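Local coordinates for protein exonuclease mut-7 homolog (Aedes aegypti, PDB 7JW2) that probably acts as a magnesium-dependent 3'-5' exoribonuclease that trims the 3' ends of Argonaute-bound microRNAs, represented here by its exonuclease domain, at residues 77-81 / 82-86; 20-23 / 24-27; 122-125 / 126-129; 26-29 / 30-33; 93-96 / 97-100. All blocks are in the same frame, centred on the assembly; numbering follows the deposited sequence.

Contact 1: 77-81 / 82-86; sequences AALAK and NVFNR
The carbonyl oxygen of Ala-78 is gripped twice by one residue: Asn-82 gives it both its backbone N, at 3.0 Å, and its side-chain ND2, also at 3.0 Å. With CG beside its own backbone N (chi1 -71°), the Asn-82 side chain folds back along the helix and lays ND2 next to the peptide N-H. The amide is not quite flat to its acceptor, which sits 17° out of the amide plane. ND2 also donates a hydrogen bond to a water that is weakly bound by Lys-81 NZ, while OD1 takes Lys-18 of the second subunit, so the amide faces the dimer interface. This is the last stretch of helix 73-84, and the helix widens here into a pi-type turn: Leu-79 O receives only weak bonds from Val-83 N and Phe-84 N, whereas Asn-85 N reaches Ala-80 O, five residues back, at 2.8 Å and almost straight on. On the buried side, Leu-79 turns CD1 against Val-83 CG2 (3.9 Å) and CG toward Phe-84 CE1 (4.2 Å). The Phe-84 ring presents an edge, near its plane, to Leu-79 O, and meets Phe-110 and Phe-36 edge to face. Past the helix end, Arg-86 bends at chi3 and brings NH1 back to Asn-82 O at 2.9 Å, the oxygen lying in the guanidinium plane. A water donates to both Lys-81 O and Asn-85 O, bridging the last turn, and the Asn-85 amide is held by Met-113 and Asn-111.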
loop_
_atom_site.group_PDB
_atom_site.type_symbol
_atom_site.label_atom_id
_atom_site.label_comp_id
_atom_site.label_asym_id
_atom_site.label_seq_id
_atom_site.Cartn_x
_atom_site.Cartn_y
_atom_site.Cartn_z
ATOM N N ALA A 77 -4.309 4.943 9.562
ATOM C CA ALA A 77 -3.492 4.214 10.518
ATOM C C ALA A 77 -2.273 3.606 9.839
ATOM O O ALA A 77 -1.193 3.531 10.442
ATOM C CB ALA A 77 -4.340 3.136 11.195
ATOM N N ALA A 78 -2.413 3.188 8.582
ATOM C CA ALA A 78 -1.281 2.606 7.871
ATOM C C ALA A 78 -0.226 3.661 7.564
ATOM O O ALA A 78 0.977 3.383 7.638
ATOM C CB ALA A 78 -1.745 1.927 6.586
ATOM N N LEU A 79 -0.649 4.876 7.231
ATOM C CA LEU A 79 0.308 5.952 6.996
ATOM C C LEU A 79 1.011 6.348 8.288
ATOM O O LEU A 79 2.234 6.561 8.306
ATOM C CB LEU A 79 -0.407 7.158 6.381
ATOM C CG LEU A 79 0.477 8.367 6.065
ATOM C CD1 LEU A 79 1.556 7.976 5.064
ATOM C CD2 LEU A 79 -0.373 9.509 5.538
ATOM N N ALA A 80 0.265 6.452 9.385
ATOM C CA ALA A 80 0.899 6.781 10.654
ATOM C C ALA A 80 1.896 5.704 11.065
ATOM O O ALA A 80 3.026 6.009 11.469
ATOM C CB ALA A 80 -0.159 6.998 11.737
ATOM N N LYS A 81 1.526 4.435 10.916
ATOM C CA LYS A 81 2.400 3.377 11.406
ATOM C C LYS A 81 3.653 3.231 10.553
ATOM O O LYS A 81 4.744 2.980 11.084
ATOM C CB LYS A 81 1.639 2.062 11.448
ATOM C CG LYS A 81 2.536 0.858 11.637
ATOM C CD LYS A 81 1.696 -0.361 11.825
ATOM C CE LYS A 81 2.526 -1.538 12.263
ATOM N NZ LYS A 81 1.702 -2.741 12.020
ATOM N N ASN A 82 3.524 3.339 9.234
ATOM C CA ASN A 82 4.617 2.967 8.347
ATOM C C ASN A 82 5.471 4.148 7.915
ATOM O O ASN A 82 6.501 3.936 7.252
ATOM C CB ASN A 82 4.073 2.220 7.134
ATOM C CG ASN A 82 3.576 0.845 7.503
ATOM O OD1 ASN A 82 4.371 -0.047 7.794
ATOM N ND2 ASN A 82 2.257 0.667 7.528
ATOM N N VAL A 83 5.114 5.371 8.320
ATOM C CA VAL A 83 5.905 6.558 7.999
ATOM C C VAL A 83 6.112 7.424 9.240
ATOM O O VAL A 83 7.250 7.668 9.652
ATOM C CB VAL A 83 5.251 7.374 6.865
ATOM C CG1 VAL A 83 6.006 8.681 6.623
ATOM C CG2 VAL A 83 5.190 6.540 5.580
ATOM N N PHE A 84 5.028 7.913 9.848
ATOM C CA PHE A 84 5.190 8.994 10.817
ATOM C C PHE A 84 5.645 8.511 12.186
ATOM O O PHE A 84 6.519 9.139 12.802
ATOM C CB PHE A 84 3.898 9.791 10.931
ATOM C CG PHE A 84 3.728 10.761 9.827
ATOM C CD1 PHE A 84 3.293 10.331 8.583
ATOM C CD2 PHE A 84 4.075 12.091 9.998
ATOM C CE1 PHE A 84 3.158 11.222 7.535
ATOM C CE2 PHE A 84 3.942 12.991 8.962
ATOM C CZ PHE A 84 3.485 12.560 7.722
ATOM N N ASN A 85 5.077 7.419 12.685
ATOM C CA ASN A 85 5.389 6.941 14.034
ATOM C C ASN A 85 6.499 5.911 14.038
ATOM O O ASN A 85 6.427 4.898 14.742
ATOM C CB ASN A 85 4.127 6.381 14.681
ATOM C CG ASN A 85 3.079 7.442 14.911
ATOM O OD1 ASN A 85 3.396 8.627 15.042
ATOM N ND2 ASN A 85 1.823 7.025 14.959
ATOM N N ARG A 86 7.520 6.137 13.227
ATOM C CA ARG A 86 8.678 5.263 13.134
ATOM C C ARG A 86 9.919 6.042 13.534
ATOM O O ARG A 86 10.195 7.107 12.970
ATOM C CB ARG A 86 8.841 4.733 11.720
ATOM C CG ARG A 86 7.837 3.701 11.337
ATOM C CD ARG A 86 8.064 3.297 9.914
ATOM N NE ARG A 86 9.403 2.747 9.710
ATOM C CZ ARG A 86 9.876 2.419 8.517
ATOM N NH1 ARG A 86 9.124 2.610 7.440
ATOM N NH2 ARG A 86 11.098 1.913 8.395
HETATM O O HOH W 1 5.302 2.696 13.866
HETATM O O HOH W 2 1.321 -1.659 8.967
#

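Contact 2: 20-23 / 24-27; sequences KFYA and MLSD
Two aromatic rings each receive a methyl from the next turn: Phe-21 meets Met-24 CE, and Tyr-22 meets a branch of Leu-25. Met-24 CE lies 3.7 Å from Phe-21 CD2 and nearly as close to CE2, approaching the ring obliquely. Phe-21 CD1 rests over the centre of one Tyr-22 face, 4.1 Å above its plane. Leu-25 CD2 comes up obliquely to Tyr-22 CD1 at 4.3 Å, a looser touch. Met-24 sets CG anti to its backbone N (chi1 170°), and the bend at chi3 brings CE back to Phe-21. All this rides on helix 18-28, whose backbone bonds are regular, from Met-24 N to Lys-20 O (2.9 Å), Leu-25 N to Phe-21 O and Ser-26 N to Tyr-22 O; Asp-27 N to Ala-23 O is weak. The helix packs on the mixed sheet of the RNase H-like exonuclease fold, Met-24 lying on Tyr-62 and Ile-64 of strand 61-65, while Phe-21 and Leu-25 touch helix 73-84. Its other flank meets the second subunit: Ser-26 OG is hydrogen-bonded to Asp-19 O of that chain, and Tyr-22 packs on Ser-26 of that chain. Lys-20 turns out to a salt bridge with Asp-16.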
loop_
_atom_site.group_PDB
_atom_site.type_symbol
_atom_site.label_atom_id
_atom_site.label_comp_id
_atom_site.label_asym_id
_atom_site.label_seq_id
_atom_site.Cartn_x
_atom_site.Cartn_y
_atom_site.Cartn_z
ATOM N N LYS A 20 -3.538 4.857 -5.659
ATOM C CA LYS A 20 -2.431 5.805 -5.623
ATOM C C LYS A 20 -1.881 5.958 -4.213
ATOM O O LYS A 20 -0.669 6.134 -4.041
ATOM C CB LYS A 20 -2.882 7.163 -6.182
ATOM C CG LYS A 20 -3.130 7.131 -7.680
ATOM C CD LYS A 20 -3.725 8.434 -8.190
ATOM C CE LYS A 20 -4.225 8.258 -9.621
ATOM N NZ LYS A 20 -5.078 9.405 -10.028
ATOM N N PHE A 21 -2.751 5.876 -3.205
ATOM C CA PHE A 21 -2.318 5.950 -1.812
ATOM C C PHE A 21 -1.394 4.785 -1.453
ATOM O O PHE A 21 -0.336 4.975 -0.831
ATOM C CB PHE A 21 -3.558 5.975 -0.918
ATOM C CG PHE A 21 -3.267 6.071 0.545
ATOM C CD1 PHE A 21 -3.244 4.928 1.327
ATOM C CD2 PHE A 21 -3.064 7.300 1.152
ATOM C CE1 PHE A 21 -2.995 5.014 2.686
ATOM C CE2 PHE A 21 -2.814 7.383 2.512
ATOM C CZ PHE A 21 -2.781 6.243 3.273
ATOM N N TYR A 22 -1.758 3.566 -1.857
ATOM C CA TYR A 22 -0.914 2.419 -1.525
ATOM C C TYR A 22 0.355 2.396 -2.366
ATOM O O TYR A 22 1.389 1.914 -1.893
ATOM C CB TYR A 22 -1.718 1.115 -1.654
ATOM C CG TYR A 22 -2.623 0.967 -0.457
ATOM C CD1 TYR A 22 -2.091 0.714 0.797
ATOM C CD2 TYR A 22 -3.990 1.130 -0.560
ATOM C CE1 TYR A 22 -2.897 0.605 1.918
ATOM C CE2 TYR A 22 -4.810 1.016 0.556
ATOM C CZ TYR A 22 -4.256 0.765 1.789
ATOM O OH TYR A 22 -5.062 0.661 2.901
ATOM N N ALA A 23 0.321 2.922 -3.594
ATOM C CA ALA A 23 1.560 3.057 -4.356
ATOM C C ALA A 23 2.505 4.042 -3.674
ATOM O O ALA A 23 3.722 3.803 -3.586
ATOM C CB ALA A 23 1.259 3.505 -5.788
ATOM N N MET A 24 1.957 5.142 -3.158
ATOM C CA MET A 24 2.750 6.076 -2.359
ATOM C C MET A 24 3.336 5.387 -1.129
ATOM O O MET A 24 4.531 5.531 -0.830
ATOM C CB MET A 24 1.878 7.266 -1.946
ATOM C CG MET A 24 2.543 8.161 -0.905
ATOM S SD MET A 24 1.345 9.319 -0.194
ATOM C CE MET A 24 0.499 8.213 0.961
ATOM N N LEU A 25 2.505 4.651 -0.387
ATOM C CA LEU A 25 2.976 3.982 0.823
ATOM C C LEU A 25 4.097 3.006 0.499
ATOM O O LEU A 25 5.057 2.872 1.262
ATOM C CB LEU A 25 1.823 3.255 1.518
ATOM C CG LEU A 25 2.088 2.858 2.975
ATOM C CD1 LEU A 25 2.352 4.126 3.795
ATOM C CD2 LEU A 25 0.906 2.101 3.564
ATOM N N SER A 26 3.999 2.323 -0.639
ATOM C CA SER A 26 5.043 1.390 -1.048
ATOM C C SER A 26 6.399 2.079 -1.151
ATOM O O SER A 26 7.419 1.525 -0.719
ATOM C CB SER A 26 4.665 0.755 -2.385
ATOM O OG SER A 26 5.725 -0.037 -2.885
ATOM N N ASP A 27 6.430 3.284 -1.723
ATOM C CA ASP A 27 7.673 4.047 -1.812
ATOM C C ASP A 27 8.100 4.547 -0.437
ATOM O O ASP A 27 9.241 4.324 -0.007
ATOM C CB ASP A 27 7.477 5.212 -2.790
ATOM C CG ASP A 27 8.683 6.139 -2.875
ATOM O OD1 ASP A 27 9.794 5.749 -2.457
ATOM O OD2 ASP A 27 8.519 7.270 -3.382
#

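Contact 3: 122-125 / 126-129; sequences ILDL and QLLW
Leu-125 and Leu-128 make the tight side of this turn, lying alongside each other and pointing the same way, with CD2 against CD2 at 3.7 Å. Leu-123 adds its own CD2 to the Leu-128 CD2 at 4.3 Å, so three leucines gather on one flank. The opposite character belongs to Asp-124, the N-cap of helix 125-132. Asp-124 CG stands anti to the backbone N (chi1 -178°), which places Asp-124 OD1 2.9 Å from Gln-126 N. That N-H meets OD1 from above the carboxylate plane, and OD1 also takes Ala-95 N. OD2 is on the wetter side, where a water donates to both Asp-124 OD2, at 2.6 Å, and Gln-126 OE1. Leu-127 crosses Asp-124 at about a right angle, its CG 3.7 Å from OD2. After the cap, Asp-124 O takes Leu-128 N at 3.3 Å, while Trp-129 N binds Leu-125 O at 2.9 Å, the first full helical turn. Strand 122-124 is one of the two edge strands of the sheet within this chain and pairs with strand 90-93; the leucine flank is covered by helices 179-205 and 210-217, through Tyr-196, Leu-192 and Leu-217.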
loop_
_atom_site.group_PDB
_atom_site.type_symbol
_atom_site.label_atom_id
_atom_site.label_comp_id
_atom_site.label_asym_id
_atom_site.label_seq_id
_atom_site.Cartn_x
_atom_site.Cartn_y
_atom_site.Cartn_z
ATOM N N ILE A 122 10.599 13.200 14.216
ATOM C CA ILE A 122 10.115 14.374 13.493
ATOM C C ILE A 122 10.956 15.574 13.920
ATOM O O ILE A 122 10.932 15.978 15.087
ATOM C CB ILE A 122 8.621 14.625 13.754
ATOM C CG1 ILE A 122 7.763 13.455 13.248
ATOM C CG2 ILE A 122 8.160 15.926 13.085
ATOM C CD1 ILE A 122 6.371 13.429 13.871
ATOM N N LEU A 123 11.667 16.165 12.966
ATOM C CA LEU A 123 12.520 17.317 13.230
ATOM C C LEU A 123 11.816 18.601 12.807
ATOM O O LEU A 123 11.466 18.770 11.633
ATOM C CB LEU A 123 13.845 17.196 12.492
ATOM C CG LEU A 123 14.735 18.432 12.679
ATOM C CD1 LEU A 123 15.222 18.530 14.125
ATOM C CD2 LEU A 123 15.905 18.395 11.714
ATOM N N ASP A 124 11.640 19.509 13.763
ATOM C CA ASP A 124 11.199 20.873 13.490
ATOM C C ASP A 124 12.396 21.686 13.010
ATOM O O ASP A 124 13.343 21.907 13.772
ATOM C CB ASP A 124 10.603 21.473 14.757
ATOM C CG ASP A 124 10.072 22.876 14.554
ATOM O OD1 ASP A 124 10.161 23.414 13.422
ATOM O OD2 ASP A 124 9.545 23.434 15.539
ATOM N N LEU A 125 12.366 22.141 11.754
ATOM C CA LEU A 125 13.515 22.895 11.252
ATOM C C LEU A 125 13.651 24.251 11.924
ATOM O O LEU A 125 14.754 24.812 11.923
ATOM C CB LEU A 125 13.434 23.072 9.736
ATOM C CG LEU A 125 13.746 21.790 8.949
ATOM C CD1 LEU A 125 13.422 21.984 7.485
ATOM C CD2 LEU A 125 15.205 21.384 9.113
ATOM N N GLN A 126 12.569 24.786 12.498
ATOM C CA GLN A 126 12.704 26.018 13.272
ATOM C C GLN A 126 13.560 25.806 14.516
ATOM O O GLN A 126 14.275 26.723 14.935
ATOM C CB GLN A 126 11.327 26.555 13.657
ATOM C CG GLN A 126 11.349 28.002 14.143
ATOM C CD GLN A 126 9.966 28.604 14.227
ATOM O OE1 GLN A 126 8.997 27.914 14.531
ATOM N NE2 GLN A 126 9.869 29.908 13.969
ATOM N N LEU A 127 13.514 24.610 15.110
ATOM C CA LEU A 127 14.373 24.303 16.251
ATOM C C LEU A 127 15.827 24.158 15.826
ATOM O O LEU A 127 16.737 24.597 16.540
ATOM C CB LEU A 127 13.898 23.023 16.938
ATOM C CG LEU A 127 12.579 23.070 17.701
ATOM C CD1 LEU A 127 12.237 21.691 18.250
ATOM C CD2 LEU A 127 12.649 24.099 18.818
ATOM N N LEU A 128 16.068 23.527 14.675
ATOM C CA LEU A 128 17.423 23.437 14.151
ATOM C C LEU A 128 17.971 24.822 13.827
ATOM O O LEU A 128 19.132 25.121 14.119
ATOM C CB LEU A 128 17.442 22.537 12.916
ATOM C CG LEU A 128 18.762 22.372 12.161
ATOM C CD1 LEU A 128 19.803 21.623 12.995
ATOM C CD2 LEU A 128 18.527 21.665 10.826
ATOM N N TRP A 129 17.138 25.678 13.227
ATOM C CA TRP A 129 17.508 27.067 12.973
ATOM C C TRP A 129 17.969 27.757 14.249
ATOM O O TRP A 129 19.058 28.342 14.295
ATOM C CB TRP A 129 16.304 27.789 12.368
ATOM C CG TRP A 129 16.557 29.150 11.810
ATOM C CD1 TRP A 129 17.699 29.898 11.905
ATOM C CD2 TRP A 129 15.631 29.922 11.050
ATOM N NE1 TRP A 129 17.530 31.100 11.248
ATOM C CE2 TRP A 129 16.265 31.138 10.721
ATOM C CE3 TRP A 129 14.318 29.706 10.624
ATOM C CZ2 TRP A 129 15.631 32.130 9.975
ATOM C CZ3 TRP A 129 13.688 30.695 9.885
ATOM C CH2 TRP A 129 14.349 31.889 9.567
HETATM O O HOH W 3 8.670 25.821 16.220
#

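Contact 4: 26-29 / 30-33; sequences SDLC and RQSM
Asp-27 extends its carboxylate anti to the backbone N (chi1 175°), while Gln-31 sets CG beside its own N and bends at chi2 (-81°), and these two turns bring the carboxylate and amide together. Gln-31 NE2 donates to Asp-27 OD1 at 2.8 Å, meeting it on the syn side; OD1 lies in the plane of the amide, though the two groups are twisted 73° apart. The bond clasps the end of helix 18-28 as the chain leaves it through a type I beta turn from Leu-28 to Gln-31, heading for strand 33-40. Gln-31 N closes that turn on Leu-28 O at 3.1 Å, and Arg-30 N holds Asp-27 O at 3.2 Å; both donors come from above the carbonyl planes. Tyr-62 OH reaches the other carboxylate oxygen of Asp-27, so the acid is tied to the turn and to the sheet at once. Arg-30 sends NH1 to a salt bridge with Asp-19 of the second subunit, so this exposed residue takes part in the interface between the two chains. Cys-29 SG lies 4.0 Å from Arg-30 CG.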
loop_
_atom_site.group_PDB
_atom_site.type_symbol
_atom_site.label_atom_id
_atom_site.label_comp_id
_atom_site.label_asym_id
_atom_site.label_seq_id
_atom_site.Cartn_x
_atom_site.Cartn_y
_atom_site.Cartn_z
ATOM N N SER A 26 3.999 2.323 -0.639
ATOM C CA SER A 26 5.043 1.390 -1.048
ATOM C C SER A 26 6.399 2.079 -1.151
ATOM O O SER A 26 7.419 1.525 -0.719
ATOM C CB SER A 26 4.665 0.755 -2.385
ATOM O OG SER A 26 5.725 -0.037 -2.885
ATOM N N ASP A 27 6.430 3.284 -1.723
ATOM C CA ASP A 27 7.673 4.047 -1.812
ATOM C C ASP A 27 8.100 4.547 -0.437
ATOM O O ASP A 27 9.241 4.324 -0.007
ATOM C CB ASP A 27 7.477 5.212 -2.790
ATOM C CG ASP A 27 8.683 6.139 -2.875
ATOM O OD1 ASP A 27 9.794 5.749 -2.457
ATOM O OD2 ASP A 27 8.519 7.270 -3.382
ATOM N N LEU A 28 7.187 5.187 0.291
ATOM C CA LEU A 28 7.575 5.898 1.506
ATOM C C LEU A 28 8.007 4.964 2.623
ATOM O O LEU A 28 8.859 5.343 3.442
ATOM C CB LEU A 28 6.433 6.780 2.003
ATOM C CG LEU A 28 6.047 7.896 1.051
ATOM C CD1 LEU A 28 4.966 8.758 1.689
ATOM C CD2 LEU A 28 7.243 8.762 0.680
ATOM N N CYS A 29 7.433 3.759 2.699
ATOM C CA CYS A 29 7.785 2.879 3.806
ATOM C C CYS A 29 9.233 2.407 3.748
ATOM O O CYS A 29 9.716 1.868 4.746
ATOM C CB CYS A 29 6.838 1.681 3.866
ATOM S SG CYS A 29 7.139 0.418 2.636
ATOM N N ARG A 30 9.944 2.606 2.637
ATOM C CA ARG A 30 11.364 2.256 2.587
ATOM C C ARG A 30 12.293 3.456 2.617
ATOM O O ARG A 30 13.512 3.279 2.557
ATOM C CB ARG A 30 11.671 1.430 1.343
ATOM C CG ARG A 30 10.872 0.158 1.282
ATOM C CD ARG A 30 11.124 -0.780 2.472
ATOM N NE ARG A 30 12.531 -1.092 2.717
ATOM C CZ ARG A 30 13.185 -2.097 2.141
ATOM N NH1 ARG A 30 12.562 -2.887 1.276
ATOM N NH2 ARG A 30 14.460 -2.319 2.431
ATOM N N GLN A 31 11.768 4.662 2.712
ATOM C CA GLN A 31 12.628 5.827 2.750
ATOM C C GLN A 31 13.191 6.043 4.146
ATOM O O GLN A 31 12.607 5.637 5.153
ATOM C CB GLN A 31 11.846 7.075 2.339
ATOM C CG GLN A 31 11.291 7.030 0.929
ATOM C CD GLN A 31 12.317 7.393 -0.116
ATOM O OE1 GLN A 31 13.362 7.984 0.196
ATOM N NE2 GLN A 31 12.035 7.047 -1.367
ATOM N N SER A 32 14.341 6.720 4.194
ATOM C CA SER A 32 14.961 7.093 5.458
ATOM C C SER A 32 14.780 8.559 5.809
ATOM O O SER A 32 15.029 8.935 6.961
ATOM C CB SER A 32 16.463 6.782 5.442
ATOM O OG SER A 32 16.639 5.384 5.413
ATOM N N MET A 33 14.320 9.381 4.866
ATOM C CA MET A 33 14.089 10.796 5.128
ATOM C C MET A 33 12.930 11.272 4.262
ATOM O O MET A 33 12.946 11.061 3.043
ATOM C CB MET A 33 15.342 11.635 4.855
ATOM C CG MET A 33 15.134 13.107 5.162
ATOM S SD MET A 33 16.619 14.129 5.183
ATOM C CE MET A 33 17.266 13.736 3.587
HETATM O O HOH W 4 9.966 4.831 5.729
HETATM O O HOH W 5 12.491 2.823 5.807
#

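Contact 5: 93-96 / 97-100; sequences SFAP and STDI
Pro-96 touches Ile-100 one turn on: its CB lies 3.9 Å from Ile-100 CD1, and its carbonyl oxygen receives Ile-100 N at 3.0 Å, nearly straight along the C=O direction. Ile-100 holds CG1 beside its backbone N (chi1 -69°), and from there CG1 and CD1 reach back over Pro-96 O, CG1 at 3.4 Å. One residue earlier, Ala-95 O is served twice. Thr-98 N makes a weak hydrogen bond to Ala-95 O at 3.4 Å, and a water donates to Ala-95 O at 2.6 Å. The same water accepts from Asp-99 N at 3.0 Å, so it links the residue before the helix to an N-H of the first turn. Ala-95 itself has positive phi (47°), the kink by which the chain leaves strand 90-93 and enters helix 96-106. The next shell fixes these pieces. Pro-96 is wedged against Tyr-114, Phe-36 and Asp-124, and Ile-100 against Val-112, Tyr-114 and Ile-122, so both pack the helix start against strands 33-40 and 122-124 and nearby loop residues. The Asp-99 carboxylate is pinned by Ser-38 OG and Trp-40 NE1 of strand 33-40, while Phe-94 leans on Leu-151 and Leu-154 of helix 151-159. Ser-97 and Thr-98 are on the exposed face of the same turn. In this strand-to-helix junction of the RNase H-like fold, a proline has no N-H to offer, which suits the first turn of a helix, where no carbonyl one turn earlier lies within the helix to accept one; its carbonyl can still start the regular ladder, while water takes up the Asp-99 N-H.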
loop_
_atom_site.group_PDB
_atom_site.type_symbol
_atom_site.label_atom_id
_atom_site.label_comp_id
_atom_site.label_asym_id
_atom_site.label_seq_id
_atom_site.Cartn_x
_atom_site.Cartn_y
_atom_site.Cartn_z
ATOM N N SER A 93 10.027 18.987 8.960
ATOM C CA SER A 93 8.823 19.797 9.084
ATOM C C SER A 93 9.238 21.199 9.500
ATOM O O SER A 93 10.395 21.447 9.838
ATOM C CB SER A 93 7.882 19.172 10.118
ATOM O OG SER A 93 8.522 19.196 11.391
ATOM N N PHE A 94 8.285 22.126 9.447
ATOM C CA PHE A 94 8.482 23.459 10.009
ATOM C C PHE A 94 7.333 23.725 10.971
ATOM O O PHE A 94 6.168 23.697 10.566
ATOM C CB PHE A 94 8.554 24.530 8.908
ATOM C CG PHE A 94 9.084 25.866 9.387
ATOM C CD1 PHE A 94 8.245 26.779 10.025
ATOM C CD2 PHE A 94 10.420 26.206 9.201
ATOM C CE1 PHE A 94 8.743 28.009 10.464
ATOM C CE2 PHE A 94 10.916 27.434 9.646
ATOM C CZ PHE A 94 10.074 28.324 10.275
ATOM N N ALA A 95 7.657 23.943 12.243
ATOM C CA ALA A 95 6.666 24.104 13.301
ATOM C C ALA A 95 5.569 23.026 13.262
ATOM O O ALA A 95 4.392 23.338 13.172
ATOM C CB ALA A 95 6.046 25.495 13.237
ATOM N N PRO A 96 5.959 21.744 13.372
ATOM C CA PRO A 96 5.000 20.644 13.152
ATOM C C PRO A 96 3.858 20.584 14.156
ATOM O O PRO A 96 2.798 20.035 13.819
ATOM C CB PRO A 96 5.885 19.395 13.260
ATOM C CG PRO A 96 7.022 19.811 14.145
ATOM C CD PRO A 96 7.287 21.243 13.743
ATOM N N SER A 97 4.039 21.111 15.373
ATOM C CA SER A 97 3.004 20.993 16.403
ATOM C C SER A 97 1.674 21.563 15.941
ATOM O O SER A 97 0.614 21.060 16.330
ATOM C CB SER A 97 3.445 21.700 17.685
ATOM O OG SER A 97 4.440 20.954 18.359
ATOM N N THR A 98 1.704 22.603 15.111
ATOM C CA THR A 98 0.471 23.211 14.636
ATOM C C THR A 98 -0.357 22.214 13.831
ATOM O O THR A 98 -1.512 21.930 14.173
ATOM C CB THR A 98 0.787 24.455 13.807
ATOM O OG1 THR A 98 1.736 25.271 14.508
ATOM C CG2 THR A 98 -0.477 25.251 13.563
ATOM N N ASP A 99 0.224 21.665 12.756
ATOM C CA ASP A 99 -0.519 20.716 11.926
ATOM C C ASP A 99 -0.894 19.471 12.711
ATOM O O ASP A 99 -2.019 18.971 12.587
ATOM C CB ASP A 99 0.292 20.304 10.697
ATOM C CG ASP A 99 0.324 21.369 9.612
ATOM O OD1 ASP A 99 -0.501 22.312 9.654
ATOM O OD2 ASP A 99 1.178 21.241 8.696
ATOM N N ILE A 100 0.039 18.945 13.511
ATOM C CA ILE A 100 -0.180 17.651 14.155
ATOM C C ILE A 100 -1.292 17.738 15.190
ATOM O O ILE A 100 -2.148 16.848 15.271
ATOM C CB ILE A 100 1.129 17.123 14.768
ATOM C CG1 ILE A 100 2.111 16.750 13.654
ATOM C CG2 ILE A 100 0.844 15.904 15.637
ATOM C CD1 ILE A 100 3.511 16.406 14.147
HETATM O O HOH W 6 2.607 22.731 11.376
#

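How the contacts relate
Contacts 1, 2 and 4 lie on one side of the domain and all touch the second subunit, with contacts 2 and 4 overlapping on helix 18-28, where they share Ser-26 and Asp-27. Contact 1 is the most buried; its helix packs on contact 2 through Leu-79 to Phe-21 and Leu-25, and joins contact 4 through Arg-86 NH1 and Cys-29 O. Contacts 3 and 5 stand away from the dimer face, around neighbouring strands 90-93 and 122-124, joined by Leu-125 N to Ser-93 O. Chemistry follows place: a twice-gripped carbonyl at a pi-type helix end in contact 1, rings and methyls in 2, hydrogen bonds at a partly exposed turn in 4, a carboxylate cap in 3 and a proline start in 5.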